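Angiotensin-converting enzyme (PDB 6S1Y) probably cleaves short peptides as a zinc-dependent metallopeptidase of the angiotensin-converting enzyme family from the malaria mosquito. Local coordinates at residues A91-G94 with Y95-P99; P137-T140 with E141-A144; N186-S189 with G190-W194; Y233-L237 with V238-G242; K399-K403 with V404-K408. All coordinates share one frame; numbering follows the deposited sequence.

Contact 1. Residues A91-G94 with Y95-P99; sequences AKLG and YAALP
Leu93 lies over Ala97: its CD1 methyl sits 4.0 Å from Ala97 CB, and Leu93 CB also approaches the methyl of Ala96, the two CB atoms being 4.4 Å apart. With CG anti to its own carbonyl carbon (chi1 -64°), the leucine reaches forward over the turn, CD1 meeting both CA and CB of Ala97. Two backbone bonds, each spanning three residues, wind this turn. Ala96 N donates to Leu93 O at 3.2 Å in a rather bent bond (139°), whereas Ala97 N reaches Gly94 O at 3.0 Å with an N-H...O angle of 166°. Both donors, in the short 3-10 segment 95-97, stand above the plane of the carbonyl they use. Gly94, with positive phi, follows Leu93 at the bend, and its carbonyl oxygen also takes a weak bond from Asn185. Tyr95 CB lies against Gly94 C (3.7 Å), and the tyrosine OH is hydrogen-bonded to Asp491 and Asn178. The segment is a surface linker between helix 81-90 and helix 100-119, and Pro99 is the N-cap of the latter. Leu93 and Ala96 rest on alanines of helix 46-70, while Tyr95 touches both helix 168-184 and helix 100-119.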
loop_
_atom_site.group_PDB
_atom_site.type_symbol
_atom_site.label_atom_id
_atom_site.label_comp_id
_atom_site.label_asym_id
_atom_site.label_seq_id
_atom_site.Cartn_x
_atom_site.Cartn_y
_atom_site.Cartn_z
ATOM N N ALA A 91 18.308 14.595 12.951
ATOM C CA ALA A 91 19.606 14.496 12.305
ATOM C C ALA A 91 19.635 13.490 11.160
ATOM O O ALA A 91 20.674 13.363 10.491
ATOM C CB ALA A 91 20.672 14.117 13.337
ATOM N N LYS A 92 18.539 12.774 10.916
ATOM C CA LYS A 92 18.501 11.778 9.846
ATOM C C LYS A 92 18.267 12.483 8.517
ATOM O O LYS A 92 17.198 13.048 8.284
ATOM C CB LYS A 92 17.414 10.750 10.125
ATOM C CG LYS A 92 17.455 9.562 9.194
ATOM C CD LYS A 92 16.896 8.305 9.856
ATOM C CE LYS A 92 15.490 8.512 10.413
ATOM N NZ LYS A 92 15.112 7.417 11.356
ATOM N N LEU A 93 19.261 12.435 7.635
ATOM C CA LEU A 93 19.230 13.228 6.412
ATOM C C LEU A 93 18.592 12.498 5.239
ATOM O O LEU A 93 17.898 13.124 4.430
ATOM C CB LEU A 93 20.650 13.641 6.013
ATOM C CG LEU A 93 21.427 14.559 6.955
ATOM C CD1 LEU A 93 22.803 14.816 6.378
ATOM C CD2 LEU A 93 20.687 15.853 7.154
ATOM N N GLY A 94 18.841 11.188 5.117
ATOM C CA GLY A 94 18.409 10.477 3.927
ATOM C C GLY A 94 19.039 11.081 2.690
ATOM O O GLY A 94 20.248 11.361 2.641
ATOM N N TYR A 95 18.206 11.311 1.675
ATOM C CA TYR A 95 18.706 11.829 0.407
ATOM C C TYR A 95 19.372 13.188 0.577
ATOM O O TYR A 95 20.278 13.542 -0.190
ATOM C CB TYR A 95 17.568 11.939 -0.608
ATOM C CG TYR A 95 17.053 10.608 -1.132
ATOM C CD1 TYR A 95 17.695 9.418 -0.820
ATOM C CD2 TYR A 95 15.920 10.552 -1.940
ATOM C CE1 TYR A 95 17.230 8.223 -1.286
ATOM C CE2 TYR A 95 15.442 9.348 -2.422
ATOM C CZ TYR A 95 16.105 8.185 -2.095
ATOM O OH TYR A 95 15.643 6.965 -2.565
ATOM N N ALA A 96 18.936 13.966 1.567
ATOM C CA ALA A 96 19.515 15.285 1.769
ATOM C C ALA A 96 21.000 15.214 2.095
ATOM O O ALA A 96 21.661 16.245 2.064
ATOM C CB ALA A 96 18.764 16.033 2.879
ATOM N N ALA A 97 21.546 14.029 2.381
ATOM C CA ALA A 97 22.981 13.921 2.614
ATOM C C ALA A 97 23.805 14.186 1.365
ATOM O O ALA A 97 25.019 14.367 1.479
ATOM C CB ALA A 97 23.335 12.540 3.164
ATOM N N LEU A 98 23.198 14.225 0.195
ATOM C CA LEU A 98 23.995 14.351 -1.017
ATOM C C LEU A 98 24.330 15.813 -1.308
ATOM O O LEU A 98 23.562 16.714 -0.967
ATOM C CB LEU A 98 23.247 13.767 -2.212
ATOM C CG LEU A 98 22.944 12.271 -2.233
ATOM C CD1 LEU A 98 21.775 12.028 -3.188
ATOM C CD2 LEU A 98 24.156 11.442 -2.650
ATOM N N PRO A 99 25.464 16.073 -1.957
ATOM C CA PRO A 99 25.685 17.420 -2.497
ATOM C C PRO A 99 24.507 17.799 -3.385
ATOM O O PRO A 99 23.907 16.949 -4.052
ATOM C CB PRO A 99 26.993 17.294 -3.290
ATOM C CG PRO A 99 27.215 15.809 -3.475
ATOM C CD PRO A 99 26.545 15.129 -2.322
#

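Contact 2. Residues P137-T140 with E141-A144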
loop_
_atom_site.group_PDB
_atom_site.type_symbol
_atom_site.label_atom_id
_atom_site.label_comp_id
_atom_site.label_asym_id
_atom_site.label_seq_id
_atom_site.Cartn_x
_atom_site.Cartn_y
_atom_site.Cartn_z
ATOM N N PRO A 137 -9.492 6.076 -15.431
ATOM C CA PRO A 137 -10.119 4.814 -15.051
ATOM C C PRO A 137 -10.175 3.699 -16.094
ATOM O O PRO A 137 -10.526 2.571 -15.729
ATOM C CB PRO A 137 -11.549 5.261 -14.725
ATOM C CG PRO A 137 -11.819 6.345 -15.805
ATOM C CD PRO A 137 -10.455 6.996 -16.075
ATOM N N GLU A 138 -9.849 3.974 -17.358
ATOM C CA GLU A 138 -10.216 3.023 -18.407
ATOM C C GLU A 138 -9.522 1.665 -18.229
ATOM O O GLU A 138 -10.181 0.621 -18.234
ATOM C CB GLU A 138 -9.912 3.607 -19.783
ATOM C CG GLU A 138 -10.864 4.727 -20.201
ATOM C CD GLU A 138 -10.521 6.059 -19.563
ATOM O OE1 GLU A 138 -9.377 6.201 -19.053
ATOM O OE2 GLU A 138 -11.389 6.961 -19.569
ATOM N N LEU A 139 -8.195 1.645 -18.091
ATOM C CA LEU A 139 -7.512 0.356 -18.053
ATOM C C LEU A 139 -7.822 -0.400 -16.762
ATOM O O LEU A 139 -8.039 -1.617 -16.781
ATOM C CB LEU A 139 -6.000 0.549 -18.228
ATOM C CG LEU A 139 -5.493 0.312 -19.652
ATOM C CD1 LEU A 139 -6.086 1.293 -20.646
ATOM C CD2 LEU A 139 -3.962 0.367 -19.680
ATOM N N THR A 140 -7.859 0.303 -15.635
ATOM C CA THR A 140 -8.263 -0.322 -14.378
ATOM C C THR A 140 -9.592 -1.060 -14.513
ATOM O O THR A 140 -9.765 -2.161 -13.964
ATOM C CB THR A 140 -8.340 0.736 -13.287
ATOM O OG1 THR A 140 -7.004 1.165 -12.977
ATOM C CG2 THR A 140 -9.038 0.193 -12.030
ATOM N N GLU A 141 -10.533 -0.492 -15.251
ATOM C CA GLU A 141 -11.880 -1.045 -15.304
ATOM C C GLU A 141 -11.991 -2.106 -16.380
ATOM O O GLU A 141 -12.769 -3.052 -16.236
ATOM C CB GLU A 141 -12.912 0.093 -15.500
ATOM C CG GLU A 141 -13.236 0.793 -14.139
ATOM C CD GLU A 141 -14.065 2.092 -14.224
ATOM O OE1 GLU A 141 -14.107 2.813 -13.200
ATOM O OE2 GLU A 141 -14.672 2.390 -15.286
ATOM N N ILE A 142 -11.210 -1.994 -17.444
ATOM C CA ILE A 142 -11.107 -3.087 -18.403
ATOM C C ILE A 142 -10.604 -4.347 -17.716
ATOM O O ILE A 142 -11.198 -5.426 -17.837
ATOM C CB ILE A 142 -10.192 -2.671 -19.570
ATOM C CG1 ILE A 142 -10.844 -1.499 -20.321
ATOM C CG2 ILE A 142 -9.914 -3.841 -20.510
ATOM C CD1 ILE A 142 -9.904 -0.781 -21.246
ATOM N N PHE A 143 -9.484 -4.241 -16.992
ATOM C CA PHE A 143 -8.970 -5.417 -16.298
ATOM C C PHE A 143 -9.964 -5.908 -15.247
ATOM O O PHE A 143 -10.166 -7.117 -15.090
ATOM C CB PHE A 143 -7.597 -5.111 -15.698
ATOM C CG PHE A 143 -6.465 -5.367 -16.667
ATOM C CD1 PHE A 143 -6.040 -4.380 -17.543
ATOM C CD2 PHE A 143 -5.877 -6.616 -16.733
ATOM C CE1 PHE A 143 -5.028 -4.625 -18.458
ATOM C CE2 PHE A 143 -4.869 -6.881 -17.648
ATOM C CZ PHE A 143 -4.446 -5.870 -18.525
ATOM N N ALA A 144 -10.650 -4.992 -14.566
ATOM C CA ALA A 144 -11.550 -5.426 -13.499
ATOM C C ALA A 144 -12.734 -6.226 -14.057
ATOM O O ALA A 144 -13.098 -7.271 -13.498
ATOM C CB ALA A 144 -12.032 -4.230 -12.685
#
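Glu141 stretches back over Pro137, one helical turn earlier, so that its carboxylate lies beside the proline ring, with OE1 3.9 Å from Pro137 CB. Its CG is anti to the carbonyl carbon (chi1 -81°) and the chain runs extended from there, passing close to the proline carbonyl on the way: Glu141 CB is 3.4 Å from Pro137 O. A salt bridge from OE1 to Arg346, a residue that also touches Pro137, fixes the end of the side chain beside the proline.

Around the helix from Glu141, the apolar side chains take another direction. Ile142 sends CG1 and CD1 back over the carbonyl of Glu138, and CD1 makes a loose contact of 4.4 Å with Leu139 CD1. The Phe143 ring presents its edge to the preceding turn, with Leu139 O in the ring plane and 3.5 Å from Phe143 CD1. That same oxygen accepts an almost perfectly straight bond from Phe143 N (3.0 Å, 179°). The ladder is less regular at its start, where a wider pi-type turn follows the cis peptide before Pro137: Glu141 N bonds to Pro137 O at 3.1 Å and only weakly to Glu138 O. Thr140 bonds through OG1 to Leu135 O, inside its own helix.

Helix 135-145 touches several parts of the fold. Ile142 and Phe143 pack on helix 149-163, Thr140 and Ala144 touch Arg350 of helix 349-368, which carries the zinc-binding histidines, and Pro137 meets the loop residue Lys317.

Contact 3. Residues N186-S189 with G190-W194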
loop_
_atom_site.group_PDB
_atom_site.type_symbol
_atom_site.label_atom_id
_atom_site.label_comp_id
_atom_site.label_asym_id
_atom_site.label_seq_id
_atom_site.Cartn_x
_atom_site.Cartn_y
_atom_site.Cartn_z
ATOM N N ASN A 186 26.188 6.222 6.200
ATOM C CA ASN A 186 26.803 5.104 6.921
ATOM C C ASN A 186 25.947 3.837 6.895
ATOM O O ASN A 186 26.027 3.015 7.807
ATOM C CB ASN A 186 27.135 5.481 8.371
ATOM C CG ASN A 186 28.206 6.563 8.460
ATOM O OD1 ASN A 186 28.974 6.770 7.517
ATOM N ND2 ASN A 186 28.256 7.261 9.598
ATOM N N PHE A 187 25.141 3.655 5.849
ATOM C CA PHE A 187 24.452 2.397 5.588
ATOM C C PHE A 187 25.116 1.684 4.413
ATOM O O PHE A 187 25.639 2.325 3.493
ATOM C CB PHE A 187 22.971 2.615 5.251
ATOM C CG PHE A 187 22.158 3.174 6.381
ATOM C CD1 PHE A 187 21.717 2.355 7.403
ATOM C CD2 PHE A 187 21.809 4.510 6.404
ATOM C CE1 PHE A 187 20.956 2.859 8.450
ATOM C CE2 PHE A 187 21.039 5.030 7.453
ATOM C CZ PHE A 187 20.616 4.201 8.477
ATOM N N SER A 188 25.056 0.348 4.433
ATOM C CA SER A 188 25.693 -0.447 3.390
ATOM C C SER A 188 25.002 -0.292 2.034
ATOM O O SER A 188 25.657 -0.446 0.988
ATOM C CB SER A 188 25.724 -1.925 3.811
ATOM O OG SER A 188 24.550 -2.293 4.532
ATOM N N SER A 189 23.700 0.009 2.026
ATOM C CA SER A 189 22.934 0.059 0.788
ATOM C C SER A 189 21.575 0.695 1.049
ATOM O O SER A 189 21.125 0.803 2.192
ATOM C CB SER A 189 22.722 -1.342 0.196
ATOM O OG SER A 189 21.743 -2.049 0.969
ATOM N N GLY A 190 20.891 1.040 -0.049
ATOM C CA GLY A 190 19.529 1.535 0.054
ATOM C C GLY A 190 18.591 0.592 0.785
ATOM O O GLY A 190 17.612 1.036 1.394
ATOM N N ALA A 191 18.872 -0.708 0.750
ATOM C CA ALA A 191 18.006 -1.664 1.433
ATOM C C ALA A 191 18.132 -1.554 2.947
ATOM O O ALA A 191 17.141 -1.721 3.674
ATOM C CB ALA A 191 18.332 -3.087 0.996
ATOM N N ALA A 192 19.352 -1.313 3.445
ATOM C CA ALA A 192 19.539 -1.112 4.876
ATOM C C ALA A 192 18.815 0.143 5.321
ATOM O O ALA A 192 18.245 0.190 6.410
ATOM C CB ALA A 192 21.039 -1.023 5.217
ATOM N N VAL A 193 18.815 1.171 4.480
ATOM C CA VAL A 193 18.095 2.393 4.818
ATOM C C VAL A 193 16.619 2.097 5.042
ATOM O O VAL A 193 16.038 2.485 6.064
ATOM C CB VAL A 193 18.283 3.454 3.720
ATOM C CG1 VAL A 193 17.323 4.638 3.961
ATOM C CG2 VAL A 193 19.729 3.908 3.674
ATOM N N TRP A 194 15.985 1.422 4.070
ATOM C CA TRP A 194 14.564 1.102 4.186
ATOM C C TRP A 194 14.309 0.223 5.399
ATOM O O TRP A 194 13.405 0.483 6.196
ATOM C CB TRP A 194 14.061 0.414 2.912
ATOM C CG TRP A 194 13.765 1.337 1.747
ATOM C CD1 TRP A 194 13.882 2.699 1.722
ATOM C CD2 TRP A 194 13.322 0.952 0.436
ATOM N NE1 TRP A 194 13.519 3.183 0.490
ATOM C CE2 TRP A 194 13.174 2.134 -0.321
ATOM C CE3 TRP A 194 13.021 -0.276 -0.166
ATOM C CZ2 TRP A 194 12.748 2.123 -1.647
ATOM C CZ3 TRP A 194 12.609 -0.284 -1.497
ATOM C CH2 TRP A 194 12.482 0.906 -2.221
#
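Ser189 is the N-cap of helix 190-196, and both of its oxygens serve the first turn. Its OG takes a weak bond from Ala191 N (3.2 Å, 133°); chi1 of 74° swings the hydroxyl between the backbone N and the carbonyl carbon, which brings it to the start of the helix. Ser189 O is shared by two donors. Val193 N approaches it in the carbonyl plane at 3.3 Å, giving the first regular helical bond, while Ala192 N makes a shorter but strongly bent and weak one at 3.0 Å. Three amides of the opening turn, those of Ala191, Ala192 and Val193, therefore find acceptors on a single residue. The next bond, from Trp194 N to Gly190 O, belongs to the helix proper.

The loop before the cap is just as closely tied at its other end. Asn186, with positive phi, is the C-prime residue of a Schellman motif that closes helix 168-184: Asn186 N and Phe187 N bond back to Leu183 O and Ala182 O. Two helices are thus joined by a link only a few residues long, a Schellman motif ending one and an N-cap starting the next.

Apolar contacts accompany these bonds. Phe187 reaches from the loop to Ala192 and Val193 in the first turn, where Val193 CA lies over one face of its ring, and Ala192 CB lies 4.1 Å from Phe187 CD1. Beyond, Val193 rests on Ala182 of helix 168-184, and Trp194 meets Phe446 edge-to-face. The phenyl and valine side chains cross at about a right angle, with Val193 CG2 only 3.5 Å from Phe187 CD2.

Contact 4. Residues Y233-L237 with V238-G242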
loop_
_atom_site.group_PDB
_atom_site.type_symbol
_atom_site.label_atom_id
_atom_site.label_comp_id
_atom_site.label_asym_id
_atom_site.label_seq_id
_atom_site.Cartn_x
_atom_site.Cartn_y
_atom_site.Cartn_z
ATOM N N TYR A 233 -11.885 -20.478 -18.896
ATOM C CA TYR A 233 -11.197 -20.024 -20.094
ATOM C C TYR A 233 -10.603 -21.144 -20.937
ATOM O O TYR A 233 -10.300 -20.909 -22.105
ATOM C CB TYR A 233 -10.053 -19.069 -19.726
ATOM C CG TYR A 233 -10.453 -17.668 -19.309
ATOM C CD1 TYR A 233 -11.184 -16.824 -20.155
ATOM C CD2 TYR A 233 -10.055 -17.174 -18.096
ATOM C CE1 TYR A 233 -11.519 -15.548 -19.766
ATOM C CE2 TYR A 233 -10.367 -15.892 -17.709
ATOM C CZ TYR A 233 -11.090 -15.082 -18.540
ATOM O OH TYR A 233 -11.363 -13.810 -18.111
ATOM N N GLY A 234 -10.391 -22.335 -20.386
ATOM C CA GLY A 234 -9.909 -23.459 -21.162
ATOM C C GLY A 234 -8.443 -23.770 -20.903
ATOM O O GLY A 234 -7.663 -22.938 -20.435
ATOM N N ASP A 235 -8.053 -24.992 -21.262
ATOM C CA ASP A 235 -6.709 -25.489 -20.933
ATOM C C ASP A 235 -5.609 -24.859 -21.785
ATOM O O ASP A 235 -4.475 -24.745 -21.323
ATOM C CB ASP A 235 -6.665 -27.016 -21.079
ATOM C CG ASP A 235 -5.284 -27.590 -20.829
ATOM O OD1 ASP A 235 -4.389 -27.424 -21.689
ATOM O OD2 ASP A 235 -5.081 -28.211 -19.762
ATOM N N LYS A 236 -5.903 -24.432 -23.013
ATOM C CA LYS A 236 -4.848 -23.803 -23.817
ATOM C C LYS A 236 -4.409 -22.468 -23.224
ATOM O O LYS A 236 -3.234 -22.103 -23.327
ATOM C CB LYS A 236 -5.308 -23.595 -25.267
ATOM C CG LYS A 236 -4.222 -23.011 -26.195
ATOM C CD LYS A 236 -4.721 -22.850 -27.649
ATOM C CE LYS A 236 -3.658 -22.258 -28.588
ATOM N NZ LYS A 236 -4.158 -22.111 -29.996
ATOM N N LEU A 237 -5.334 -21.736 -22.599
ATOM C CA LEU A 237 -4.991 -20.458 -21.989
ATOM C C LEU A 237 -4.407 -20.641 -20.596
ATOM O O LEU A 237 -3.419 -19.987 -20.248
ATOM C CB LEU A 237 -6.231 -19.556 -21.924
ATOM C CG LEU A 237 -6.464 -18.691 -23.166
ATOM C CD1 LEU A 237 -7.948 -18.342 -23.385
ATOM C CD2 LEU A 237 -5.611 -17.416 -23.028
ATOM N N VAL A 238 -4.987 -21.533 -19.791
ATOM C CA VAL A 238 -4.584 -21.699 -18.407
ATOM C C VAL A 238 -4.049 -23.114 -18.219
ATOM O O VAL A 238 -4.811 -24.086 -18.191
ATOM C CB VAL A 238 -5.742 -21.425 -17.433
ATOM C CG1 VAL A 238 -5.208 -21.470 -16.003
ATOM C CG2 VAL A 238 -6.428 -20.078 -17.739
ATOM N N SER A 239 -2.756 -23.222 -18.030
ATOM C CA SER A 239 -2.159 -24.506 -17.728
ATOM C C SER A 239 -2.636 -25.006 -16.365
ATOM O O SER A 239 -2.742 -24.233 -15.414
ATOM C CB SER A 239 -0.641 -24.389 -17.722
ATOM O OG SER A 239 -0.126 -25.504 -17.040
ATOM N N PRO A 240 -2.912 -26.300 -16.222
ATOM C CA PRO A 240 -3.250 -26.811 -14.888
ATOM C C PRO A 240 -2.068 -26.880 -13.941
ATOM O O PRO A 240 -2.297 -27.069 -12.735
ATOM C CB PRO A 240 -3.805 -28.207 -15.172
ATOM C CG PRO A 240 -3.100 -28.635 -16.424
ATOM C CD PRO A 240 -2.871 -27.375 -17.237
ATOM N N THR A 241 -0.827 -26.743 -14.417
ATOM C CA THR A 241 0.334 -26.963 -13.565
ATOM C C THR A 241 1.307 -25.811 -13.535
ATOM O O THR A 241 2.180 -25.790 -12.654
ATOM C CB THR A 241 1.127 -28.195 -14.033
ATOM O OG1 THR A 241 1.500 -27.989 -15.398
ATOM C CG2 THR A 241 0.317 -29.475 -13.886
ATOM N N GLY A 242 1.239 -24.892 -14.490
ATOM C CA GLY A 242 2.149 -23.777 -14.528
ATOM C C GLY A 242 1.599 -22.572 -13.794
ATOM O O GLY A 242 0.493 -22.583 -13.259
#
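Val238 is the packed end of this turn, with its CG2 methyl lying against the segment that precedes it: 4.3 Å from Tyr233 CB, 4.2 Å from Leu237 CB. CG1 is anti to the backbone N (chi1 -174°), which leaves CG2 beside that nitrogen, against Leu237 and Tyr233. The valine is buried, and it also touches Leu248, Arg226 and Arg230. The turn is drawn together by one good backbone bond, in which Val238 N meets Gly234 O at 3.1 Å in the carbonyl plane. The same oxygen accepts a weaker bond from Leu237 N. Gly234, with positive phi, is the residue at which the chain leaves the helix, and its carbonyl meets Val238 N as the chain turns back.

The outer side is far less filled. Lys236 is extended and solvent-exposed, and Asp235 is exposed too. The aspartate is nonetheless held: with CG anti to the backbone N (chi1 177°), the carboxylate reaches Pro240, where OD2 lies 3.5 Å from the ring carbon Pro240 CD, and OD2 also forms a salt bridge with Arg230. Past this point Ser239 OG organises the next bend, accepting from Thr241 N and Gly242 N, each at 3.0 Å, as an ST turn and ST motif.

The segment leads from helix 203-233 to the short strand 244-245. Val238 and Pro240 lean back on helix 203-233, Tyr233 and Leu237 touch Pro149 at the start of helix 149-163, and Thr241 is joined by backbone bonds to Thr597.

Contact 5. Residues K399-K403 with V404-K408; sequences KHLKK and VGLLK
Leu401 and Leu407 meet across a Schellman motif that closes helix 398-403, their CB atoms 3.8 Å apart. Gly405, with positive phi, is the residue at which the chain turns out of the helix.

Backbone bonds define the motif. Leu406 N reaches back to Leu401 O at 2.8 Å, and Gly405 N to Lys402 O at 2.9 Å, the latter donor standing well above the carbonyl plane. Leu407 N adds a weak bond to Leu401 O, while Val404 N to His400 O (3.0 Å, 169°) is a regular helical bond.

Apolar contacts line the turn. Besides the Leu401-Leu407 pair, Leu401 CD2 comes within 4.4 Å of Leu406 CD1, and Leu406 continues onto Met279 of helix 276-281. The aliphatic part of Lys402 crosses Leu407 obliquely.

Polar side-chain ends are held by residues elsewhere in the chain: Asp531 binds both the ammonium of Lys403 and His400 ND1, which probably fixes the rotation of the imidazole, and Tyr533 meets that ring edge-to-face. CG of His400 is anti to the backbone N (chi1 -172°), and this swings the far side of the ring toward the helix end, NE2 lying 3.6 Å from Val404 CG1.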
loop_
_atom_site.group_PDB
_atom_site.type_symbol
_atom_site.label_atom_id
_atom_site.label_comp_id
_atom_site.label_asym_id
_atom_site.label_seq_id
_atom_site.Cartn_x
_atom_site.Cartn_y
_atom_site.Cartn_z
ATOM N N LYS A 399 -22.443 -8.063 8.141
ATOM C CA LYS A 399 -23.091 -7.305 9.210
ATOM C C LYS A 399 -23.120 -5.808 8.899
ATOM O O LYS A 399 -24.187 -5.192 8.851
ATOM C CB LYS A 399 -22.352 -7.578 10.522
ATOM C CG LYS A 399 -22.812 -6.771 11.701
ATOM C CD LYS A 399 -21.915 -7.045 12.912
ATOM C CE LYS A 399 -22.092 -8.470 13.429
ATOM N NZ LYS A 399 -21.032 -8.831 14.418
ATOM N N HIS A 400 -21.948 -5.207 8.666
ATOM C CA HIS A 400 -21.885 -3.764 8.458
ATOM C C HIS A 400 -22.591 -3.348 7.175
ATOM O O HIS A 400 -23.341 -2.357 7.156
ATOM C CB HIS A 400 -20.428 -3.306 8.431
ATOM C CG HIS A 400 -20.266 -1.819 8.409
ATOM N ND1 HIS A 400 -20.193 -1.064 9.561
ATOM C CD2 HIS A 400 -20.188 -0.944 7.377
ATOM C CE1 HIS A 400 -20.068 0.214 9.239
ATOM N NE2 HIS A 400 -20.067 0.313 7.922
ATOM N N LEU A 401 -22.365 -4.079 6.086
ATOM C CA LEU A 401 -22.985 -3.707 4.821
ATOM C C LEU A 401 -24.500 -3.771 4.909
ATOM O O LEU A 401 -25.193 -3.058 4.180
ATOM C CB LEU A 401 -22.481 -4.625 3.713
ATOM C CG LEU A 401 -20.960 -4.592 3.521
ATOM C CD1 LEU A 401 -20.485 -5.778 2.698
ATOM C CD2 LEU A 401 -20.553 -3.246 2.888
ATOM N N LYS A 402 -25.031 -4.642 5.770
ATOM C CA LYS A 402 -26.477 -4.669 5.991
ATOM C C LYS A 402 -26.921 -3.437 6.777
ATOM O O LYS A 402 -27.866 -2.749 6.380
ATOM C CB LYS A 402 -26.877 -5.968 6.698
ATOM C CG LYS A 402 -27.064 -7.148 5.739
ATOM C CD LYS A 402 -27.840 -8.307 6.369
ATOM C CE LYS A 402 -26.923 -9.282 7.091
ATOM N NZ LYS A 402 -27.617 -9.967 8.229
ATOM N N LYS A 403 -26.206 -3.105 7.855
ATOM C CA LYS A 403 -26.488 -1.886 8.610
ATOM C C LYS A 403 -26.670 -0.682 7.685
ATOM O O LYS A 403 -27.701 -0.005 7.714
ATOM C CB LYS A 403 -25.358 -1.601 9.602
ATOM C CG LYS A 403 -25.436 -2.350 10.915
ATOM C CD LYS A 403 -24.228 -2.022 11.803
ATOM C CE LYS A 403 -24.038 -3.088 12.892
ATOM N NZ LYS A 403 -22.643 -3.135 13.429
ATOM N N VAL A 404 -25.650 -0.394 6.858
ATOM C CA VAL A 404 -25.655 0.790 5.999
ATOM C C VAL A 404 -26.476 0.580 4.752
ATOM O O VAL A 404 -26.503 1.459 3.870
ATOM C CB VAL A 404 -24.215 1.199 5.620
ATOM C CG1 VAL A 404 -23.372 1.380 6.867
ATOM C CG2 VAL A 404 -23.570 0.152 4.692
ATOM N N GLY A 405 -27.148 -0.551 4.625
ATOM C CA GLY A 405 -28.089 -0.724 3.550
ATOM C C GLY A 405 -27.499 -1.100 2.217
ATOM O O GLY A 405 -28.220 -1.060 1.213
ATOM N N LEU A 406 -26.215 -1.473 2.164
ATOM C CA LEU A 406 -25.603 -1.801 0.888
ATOM C C LEU A 406 -25.768 -3.261 0.518
ATOM O O LEU A 406 -25.476 -3.635 -0.620
ATOM C CB LEU A 406 -24.123 -1.463 0.893
ATOM C CG LEU A 406 -23.822 0.011 0.703
ATOM C CD1 LEU A 406 -22.388 0.304 1.048
ATOM C CD2 LEU A 406 -24.130 0.462 -0.714
ATOM N N LEU A 407 -26.228 -4.086 1.449
ATOM C CA LEU A 407 -26.424 -5.512 1.221
ATOM C C LEU A 407 -27.842 -5.857 1.640
ATOM O O LEU A 407 -28.220 -5.649 2.795
ATOM C CB LEU A 407 -25.393 -6.323 2.004
ATOM C CG LEU A 407 -25.218 -7.802 1.674
ATOM C CD1 LEU A 407 -24.817 -8.020 0.235
ATOM C CD2 LEU A 407 -24.183 -8.378 2.635
ATOM N N LYS A 408 -28.642 -6.335 0.693
ATOM C CA LYS A 408 -30.001 -6.753 1.004
ATOM C C LYS A 408 -29.969 -8.015 1.858
ATOM O O LYS A 408 -29.005 -8.786 1.845
ATOM C CB LYS A 408 -30.790 -7.000 -0.281
ATOM C CG LYS A 408 -30.800 -5.805 -1.246
ATOM C CD LYS A 408 -31.484 -4.594 -0.621
ATOM C CE LYS A 408 -30.680 -3.312 -0.842
ATOM N NZ LYS A 408 -31.146 -2.182 0.041
#

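The five contacts follow one another along the chain without interleaving, and each is a local feature: contacts 1, 3, 4 and 5 lie where helices begin or end, contact 2 within helix 135-145. Contacts 1 and 3 are neighbours, with centres about 13 Å apart, and both adjoin helix 168-184. Contacts 2 and 4 are farther apart, about 24 Å between centres, yet both touch helix 149-163 and their nearest atoms are about 7 Å apart. Contact 5 lies about 49 Å from contact 1 and about 26 Å from contact 2, centre to centre. They show how a largely helical chain begins, ends and links its helices; none contains a zinc ligand.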